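Local coordinates for protein FOP (PDB 2D68) that serves as a homodimeric centrosomal protein that is required for anchoring microtubules to centrosomes and for forming cilia, at residues B[11-16]-B[45-50]; B[23-28]-B[39-44]. All coordinates share one frame; numbering follows the deposited sequence.

Contact 1: B[11-16]-B[45-50]; sequences KFLNTK and TSTLQG
Leu13 reaches from the last turn of helix 7-13 to Thr45 and Thr47, where helix 35-45 gives way to a loop. Its CB leaves the backbone in the direction of that loop. CG is set opposite the carbonyl carbon about the CA-CB bond (chi1 -66°). The second torsion is extended (178°) and pushes CD1 out as the far tip of the chain. CD1 is the atom that touches. It lies 3.8 Å from Thr45 O and 3.9 Å from Thr47 CG2. The leucine also rests on Ala22 of helix 16-31. Leu13 and Thr47 meet at about a right angle.

Thr47 turns its methyl to Leu13 while its hydroxyl meets that of Thr45. Thr47 OG1 lies 2.7 Å from Thr45 OG1, within hydrogen-bonding distance, and Thr45 OG1 also bonds to Phe41 O one turn back. Around these threonines the chain turns twice. Ser46, with positive phi, ends helix 35-45 in a Schellman motif. A type I beta turn follows, closed by Gly50 N to Thr47 O at 2.8 Å.

On the other segment, Thr15 is the N-cap of helix 16-31. Its OG1 bonds to Gly18 N and gives a 2.6 Å bond to Phe12 O, in the carbonyl plane. Phe12 O also accepts from Thr15 N, so two bonds grip it. The Phe12 ring meets Phe32 of the second subunit, as expected in a dimerisation domain.

Across the contact itself only van der Waals packing operates, over a small area. The hydroxyls of Thr45 and Thr47 turn to each other and, through Thr45, back to helix 35-45; neither bonds to Leu13. The contact thus rests on the packing of Leu13 CD1, consistent with a modest apolar contribution.

Contact 2: B[23-28]-B[39-44]; sequences SLVAEF and AVFQPE
Phe41 points its ring from helix 35-45 at two neighbours on helix 16-31, Val25 and Ala26. Its CG is anti to the backbone N (chi1 -178°), which carries the ring straight out from its helix. The two epsilon carbons, one on each flank of the ring, divide the work. CE1 lies 4.1 Å from Val25 CG1, and CE2 lies 4.0 Å from Ala26 CB. Both methyls come at the ring obliquely. Val25 and Phe41 cross at about a right angle, and of the two valine methyls it is CG1 that meets the ring. Ala26 has a single carbon to offer. It sits at the point where the segments come nearest, with its CA 8.1 Å from Phe41 CA.

These are the two helices of the LisH motif, a short alpha-helical dimerisation element, and Phe41 bridges them. All three touching residues are buried and apolar. Val25 also packs on Leu75 of the second subunit. Further along helix 35-45, Glu44 bonds through its carboxylate to Phe36 N and Thr37 OG1 of the second subunit. The helix is kinked at Pro43, whose N makes no bond to the preceding turn.

Overall arrangement
The centres of the two contacts lie about 10 Å apart, and contact 2 is nested in the stretch of chain that contact 1 closes. They share helix 35-45: contact 2 uses its later turns, and contact 1 takes its end and the loop beyond. Thr47 N and Gln42 O, 2.8 Å apart, probably form a hydrogen bond between them. Leu48 CD2 packs 3.6 Å from Pro43 N. Helix 7-13 leads directly into helix 16-31, so the first segments of the two contacts lie on helices that follow each other in the chain. Each contact borders the second subunit. Together they join three consecutive helices of the N-terminal dimerisation domain.

Contact 1: B[11-16]-B[45-50]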
ATOM      1  N   LYS B  11      -3.343 -16.805  -2.070  1.00 17.76           N
ATOM      2  CA  LYS B  11      -3.723 -16.833  -3.487  1.00 17.95           C
ATOM      3  C   LYS B  11      -3.386 -15.504  -4.151  1.00 17.69           C
ATOM      4  O   LYS B  11      -2.909 -15.473  -5.284  1.00 18.14           O
ATOM      5  CB  LYS B  11      -5.211 -17.157  -3.664  1.00 18.32           C
ATOM      6  CG  LYS B  11      -5.553 -18.646  -3.422  1.00 19.11           C
ATOM      7  CD  LYS B  11      -7.059 -18.919  -3.529  1.00 19.39           C
ATOM      8  CE  LYS B  11      -7.414 -20.350  -3.058  1.00 20.32           C
ATOM      9  NZ  LYS B  11      -6.492 -21.409  -3.585  1.00 23.41           N
ATOM     10  N   PHE B  12      -3.627 -14.415  -3.427  1.00 17.12           N
ATOM     11  CA  PHE B  12      -3.350 -13.068  -3.917  1.00 16.70           C
ATOM     12  C   PHE B  12      -1.866 -12.886  -4.179  1.00 16.31           C
ATOM     13  O   PHE B  12      -1.478 -12.401  -5.246  1.00 16.35           O
ATOM     14  CB  PHE B  12      -3.857 -12.057  -2.881  1.00 16.33           C
ATOM     15  CG  PHE B  12      -3.636 -10.613  -3.245  1.00 15.18           C
ATOM     16  CD1 PHE B  12      -4.520  -9.950  -4.100  1.00 14.74           C
ATOM     17  CD2 PHE B  12      -2.588  -9.897  -2.674  1.00 13.62           C
ATOM     18  CE1 PHE B  12      -4.335  -8.592  -4.395  1.00 15.44           C
ATOM     19  CE2 PHE B  12      -2.394  -8.547  -2.969  1.00 13.45           C
ATOM     20  CZ  PHE B  12      -3.276  -7.891  -3.815  1.00 14.39           C
ATOM     21  N   LEU B  13      -1.031 -13.292  -3.220  1.00 16.09           N
ATOM     22  CA  LEU B  13       0.420 -13.207  -3.374  1.00 17.02           C
ATOM     23  C   LEU B  13       0.981 -14.149  -4.442  1.00 17.56           C
ATOM     24  O   LEU B  13       2.099 -13.980  -4.896  1.00 18.55           O
ATOM     25  CB  LEU B  13       1.134 -13.432  -2.038  1.00 17.38           C
ATOM     26  CG  LEU B  13       0.934 -12.385  -0.939  1.00 17.50           C
ATOM     27  CD1 LEU B  13       1.674 -12.835   0.305  1.00 17.85           C
ATOM     28  CD2 LEU B  13       1.423 -10.999  -1.372  1.00 17.29           C
ATOM     29  N   ASN B  14       0.188 -15.143  -4.835  1.00 17.89           N
ATOM     30  CA  ASN B  14       0.596 -16.047  -5.900  1.00 18.49           C
ATOM     31  C   ASN B  14       0.210 -15.534  -7.291  1.00 17.92           C
ATOM     32  O   ASN B  14       0.383 -16.235  -8.289  1.00 17.42           O
ATOM     33  CB  ASN B  14       0.046 -17.451  -5.649  1.00 19.13           C
ATOM     34  CG  ASN B  14       0.708 -18.507  -6.521  1.00 23.01           C
ATOM     35  OD1 ASN B  14       1.931 -18.503  -6.722  1.00 27.05           O
ATOM     36  ND2 ASN B  14      -0.103 -19.421  -7.051  1.00 25.30           N
ATOM     37  N   THR B  15      -0.293 -14.298  -7.342  1.00 16.73           N
ATOM     38  CA  THR B  15      -0.506 -13.586  -8.601  1.00 15.96           C
ATOM     39  C   THR B  15       0.548 -12.491  -8.776  1.00 14.95           C
ATOM     40  O   THR B  15       1.029 -11.902  -7.789  1.00 13.93           O
ATOM     41  CB  THR B  15      -1.904 -12.944  -8.684  1.00 15.69           C
ATOM     42  OG1 THR B  15      -2.000 -11.866  -7.733  1.00 15.71           O
ATOM     43  CG2 THR B  15      -3.007 -13.957  -8.380  1.00 16.06           C
ATOM     44  N   LYS B  16       0.917 -12.220 -10.022  1.00 15.00           N
ATOM     45  CA  LYS B  16       1.886 -11.166 -10.289  1.00 14.18           C
ATOM     46  C   LYS B  16       1.414  -9.807  -9.753  1.00 13.83           C
ATOM     47  O   LYS B  16       2.170  -9.116  -9.069  1.00 12.54           O
ATOM     48  CB  LYS B  16       2.106 -11.033 -11.792  1.00 99.99           C
ATOM     49  CG  LYS B  16       3.194  -9.998 -12.058  1.00 99.99           C
ATOM     50  N   THR B  45       1.613 -11.859   7.125  1.00 11.92           N
ATOM     51  CA  THR B  45       1.452 -12.129   5.698  1.00 11.85           C
ATOM     52  C   THR B  45       2.313 -13.286   5.204  1.00 11.92           C
ATOM     53  O   THR B  45       2.305 -13.605   4.012  1.00 11.60           O
ATOM     54  CB  THR B  45       1.809 -10.890   4.851  1.00 11.87           C
ATOM     55  OG1 THR B  45       3.180 -10.548   5.073  1.00 10.93           O
ATOM     56  CG2 THR B  45       0.915  -9.700   5.175  1.00 12.75           C
ATOM     57  N   SER B  46       3.057 -13.920   6.111  1.00 12.64           N
ATOM     58  CA  SER B  46       3.975 -14.991   5.724  1.00 13.98           C
ATOM     59  C   SER B  46       5.000 -14.488   4.680  1.00 14.40           C
ATOM     60  O   SER B  46       5.283 -15.163   3.672  1.00 15.53           O
ATOM     61  CB  SER B  46       3.193 -16.213   5.217  1.00 14.19           C
ATOM     62  OG  SER B  46       2.330 -16.702   6.229  1.00 17.04           O
ATOM     63  N   THR B  47       5.531 -13.290   4.912  1.00 14.50           N
ATOM     64  CA  THR B  47       6.558 -12.710   4.038  1.00 14.58           C
ATOM     65  C   THR B  47       7.835 -12.376   4.827  1.00 14.33           C
ATOM     66  O   THR B  47       8.475 -11.343   4.609  1.00 14.10           O
ATOM     67  CB  THR B  47       6.017 -11.483   3.218  1.00 14.28           C
ATOM     68  OG1 THR B  47       5.691 -10.391   4.087  1.00 14.07           O
ATOM     69  CG2 THR B  47       4.789 -11.884   2.384  1.00 15.07           C
ATOM     70  N   LEU B  48       8.213 -13.278   5.744  1.00 15.40           N
ATOM     71  CA  LEU B  48       9.398 -13.061   6.577  1.00 15.24           C
ATOM     72  C   LEU B  48      10.694 -12.845   5.775  1.00 14.48           C
ATOM     73  O   LEU B  48      11.596 -12.113   6.216  1.00 14.37           O
ATOM     74  CB  LEU B  48       9.548 -14.162   7.653  1.00 16.66           C
ATOM     75  CG  LEU B  48       8.532 -14.097   8.824  1.00 18.02           C
ATOM     76  CD1 LEU B  48       8.574 -15.341   9.698  1.00 23.14           C
ATOM     77  CD2 LEU B  48       8.723 -12.853   9.675  1.00 21.24           C
ATOM     78  N   GLN B  49      10.748 -13.435   4.587  1.00 13.99           N
ATOM     79  CA  GLN B  49      11.894 -13.279   3.670  1.00 13.49           C
ATOM     80  C   GLN B  49      11.876 -11.938   2.926  1.00 12.97           C
ATOM     81  O   GLN B  49      12.839 -11.579   2.250  1.00 12.40           O
ATOM     82  CB  GLN B  49      11.930 -14.453   2.686  1.00 14.52           C
ATOM     83  CG  GLN B  49      12.155 -15.809   3.385  1.00 15.94           C
ATOM     84  CD  GLN B  49      13.484 -15.851   4.141  1.00 18.41           C
ATOM     85  OE1 GLN B  49      13.560 -15.492   5.320  1.00 19.94           O
ATOM     86  NE2 GLN B  49      14.530 -16.275   3.460  1.00 19.08           N
ATOM     87  N   GLY B  50      10.785 -11.197   3.065  1.00 11.44           N
ATOM     88  CA  GLY B  50      10.677  -9.887   2.425  1.00 11.59           C
ATOM     89  C   GLY B  50      10.152  -9.983   1.015  1.00 11.39           C
ATOM     90  O   GLY B  50      10.436 -10.927   0.269  1.00 11.23           O
TER

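Contact 2: B[23-28]-B[39-44]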
ATOM      1  N   SER B  23       4.055  -5.842  -2.222  1.00  7.50           N
ATOM      2  CA  SER B  23       5.404  -5.265  -2.199  1.00  7.19           C
ATOM      3  C   SER B  23       5.368  -3.734  -2.083  1.00  7.18           C
ATOM      4  O   SER B  23       6.164  -3.144  -1.346  1.00  7.92           O
ATOM      5  CB  SER B  23       6.176  -5.686  -3.458  1.00  8.21           C
ATOM      6  OG  SER B  23       6.328  -7.091  -3.529  1.00  9.50           O
ATOM      7  N   LEU B  24       4.427  -3.094  -2.781  1.00  7.52           N
ATOM      8  CA  LEU B  24       4.281  -1.630  -2.673  1.00  7.03           C
ATOM      9  C   LEU B  24       3.855  -1.200  -1.273  1.00  7.65           C
ATOM     10  O   LEU B  24       4.308  -0.156  -0.763  1.00  8.24           O
ATOM     11  CB  LEU B  24       3.288  -1.099  -3.710  1.00  8.26           C
ATOM     12  CG  LEU B  24       3.800  -1.066  -5.148  1.00  8.08           C
ATOM     13  CD1 LEU B  24       2.617  -0.955  -6.108  1.00  9.34           C
ATOM     14  CD2 LEU B  24       4.814   0.067  -5.381  1.00  8.41           C
ATOM     15  N   VAL B  25       2.974  -1.976  -0.648  1.00  7.60           N
ATOM     16  CA  VAL B  25       2.586  -1.709   0.741  1.00  7.43           C
ATOM     17  C   VAL B  25       3.794  -1.839   1.687  1.00  7.34           C
ATOM     18  O   VAL B  25       4.057  -0.926   2.485  1.00  7.84           O
ATOM     19  CB  VAL B  25       1.420  -2.619   1.165  1.00  6.91           C
ATOM     20  CG1 VAL B  25       1.097  -2.449   2.679  1.00  8.51           C
ATOM     21  CG2 VAL B  25       0.173  -2.283   0.345  1.00  7.91           C
ATOM     22  N   ALA B  26       4.553  -2.928   1.570  1.00  7.25           N
ATOM     23  CA  ALA B  26       5.765  -3.089   2.389  1.00  8.03           C
ATOM     24  C   ALA B  26       6.756  -1.939   2.163  1.00  8.10           C
ATOM     25  O   ALA B  26       7.362  -1.447   3.124  1.00  8.69           O
ATOM     26  CB  ALA B  26       6.411  -4.443   2.133  1.00  8.57           C
ATOM     27  N   GLU B  27       6.887  -1.481   0.910  1.00  7.54           N
ATOM     28  CA  GLU B  27       7.822  -0.396   0.612  1.00  7.38           C
ATOM     29  C   GLU B  27       7.369   0.901   1.264  1.00  8.05           C
ATOM     30  O   GLU B  27       8.192   1.670   1.725  1.00  8.45           O
ATOM     31  CB  GLU B  27       8.027  -0.215  -0.899  1.00  7.92           C
ATOM     32  CG  GLU B  27       9.286   0.642  -1.241  1.00  9.24           C
ATOM     33  CD  GLU B  27       9.028   2.152  -1.301  1.00 12.30           C
ATOM     34  OE1 GLU B  27       7.902   2.569  -1.627  1.00 11.78           O
ATOM     35  OE2 GLU B  27       9.972   2.920  -1.039  1.00 13.00           O
ATOM     36  N   PHE B  28       6.061   1.136   1.303  1.00  7.81           N
ATOM     37  CA  PHE B  28       5.537   2.287   2.007  1.00  7.75           C
ATOM     38  C   PHE B  28       5.927   2.232   3.498  1.00  8.01           C
ATOM     39  O   PHE B  28       6.390   3.223   4.062  1.00  8.15           O
ATOM     40  CB  PHE B  28       4.010   2.359   1.834  1.00  8.37           C
ATOM     41  CG  PHE B  28       3.362   3.370   2.724  1.00  6.99           C
ATOM     42  CD1 PHE B  28       3.152   4.670   2.294  1.00  8.59           C
ATOM     43  CD2 PHE B  28       2.939   3.023   4.011  1.00  8.85           C
ATOM     44  CE1 PHE B  28       2.569   5.609   3.147  1.00  9.13           C
ATOM     45  CE2 PHE B  28       2.352   3.959   4.851  1.00  9.74           C
ATOM     46  CZ  PHE B  28       2.168   5.251   4.413  1.00 10.76           C
ATOM     47  N   ALA B  39       7.384  -5.366  11.424  1.00 10.94           N
ATOM     48  CA  ALA B  39       7.694  -6.514  12.273  1.00 11.17           C
ATOM     49  C   ALA B  39       6.490  -7.438  12.463  1.00 10.61           C
ATOM     50  O   ALA B  39       6.663  -8.643  12.687  1.00 10.49           O
ATOM     51  CB  ALA B  39       8.210  -6.029  13.613  1.00 11.53           C
ATOM     52  N   VAL B  40       5.284  -6.866  12.412  1.00 10.97           N
ATOM     53  CA  VAL B  40       4.044  -7.662  12.500  1.00 11.36           C
ATOM     54  C   VAL B  40       3.524  -8.048  11.117  1.00 11.70           C
ATOM     55  O   VAL B  40       3.057  -9.178  10.906  1.00 10.22           O
ATOM     56  CB  VAL B  40       2.966  -6.908  13.310  1.00 12.32           C
ATOM     57  CG1 VAL B  40       1.649  -7.685  13.378  1.00 13.55           C
ATOM     58  CG2 VAL B  40       3.468  -6.657  14.704  1.00 13.52           C
ATOM     59  N   PHE B  41       3.621  -7.112  10.177  1.00 10.50           N
ATOM     60  CA  PHE B  41       3.234  -7.366   8.771  1.00 10.40           C
ATOM     61  C   PHE B  41       3.881  -8.621   8.185  1.00 10.48           C
ATOM     62  O   PHE B  41       3.211  -9.445   7.557  1.00 10.57           O
ATOM     63  CB  PHE B  41       3.599  -6.148   7.923  1.00 10.92           C
ATOM     64  CG  PHE B  41       3.222  -6.257   6.460  1.00 10.56           C
ATOM     65  CD1 PHE B  41       1.958  -5.879   6.026  1.00 11.33           C
ATOM     66  CD2 PHE B  41       4.155  -6.700   5.518  1.00 12.38           C
ATOM     67  CE1 PHE B  41       1.613  -5.944   4.666  1.00 13.19           C
ATOM     68  CE2 PHE B  41       3.815  -6.774   4.160  1.00 13.55           C
ATOM     69  CZ  PHE B  41       2.544  -6.398   3.738  1.00 11.62           C
ATOM     70  N   GLN B  42       5.183  -8.761   8.384  1.00 10.78           N
ATOM     71  CA  GLN B  42       5.896  -9.888   7.795  1.00 11.67           C
ATOM     72  C   GLN B  42       5.401 -11.270   8.277  1.00 11.93           C
ATOM     73  O   GLN B  42       5.048 -12.117   7.445  1.00 11.50           O
ATOM     74  CB  GLN B  42       7.396  -9.675   7.896  1.00 12.37           C
ATOM     75  CG  GLN B  42       7.830  -8.440   7.081  1.00 14.40           C
ATOM     76  CD  GLN B  42       9.321  -8.332   6.911  1.00 17.58           C
ATOM     77  OE1 GLN B  42      10.093  -8.591   7.845  1.00 22.53           O
ATOM     78  NE2 GLN B  42       9.747  -7.918   5.717  1.00 22.21           N
ATOM     79  N   PRO B  43       5.345 -11.512   9.606  1.00 12.26           N
ATOM     80  CA  PRO B  43       4.770 -12.811   9.985  1.00 12.33           C
ATOM     81  C   PRO B  43       3.276 -12.935   9.647  1.00 12.09           C
ATOM     82  O   PRO B  43       2.820 -14.028   9.296  1.00 13.68           O
ATOM     83  CB  PRO B  43       4.978 -12.882  11.515  1.00 12.19           C
ATOM     84  CG  PRO B  43       5.199 -11.490  11.948  1.00 13.49           C
ATOM     85  CD  PRO B  43       5.798 -10.744  10.779  1.00 13.10           C
ATOM     86  N   GLU B  44       2.524 -11.840   9.722  1.00 12.17           N
ATOM     87  CA  GLU B  44       1.078 -11.931   9.495  1.00 12.04           C
ATOM     88  C   GLU B  44       0.722 -12.252   8.038  1.00 11.91           C
ATOM     89  O   GLU B  44      -0.331 -12.840   7.753  1.00 13.22           O
ATOM     90  CB  GLU B  44       0.338 -10.682   9.979  1.00 12.41           C
ATOM     91  CG  GLU B  44      -1.115 -10.985  10.369  1.00 12.63           C
ATOM     92  CD  GLU B  44      -1.889  -9.811  10.966  1.00 12.59           C
ATOM     93  OE1 GLU B  44      -1.594  -8.636  10.665  1.00 13.08           O
ATOM     94  OE2 GLU B  44      -2.820 -10.085  11.740  1.00 13.26           O
TER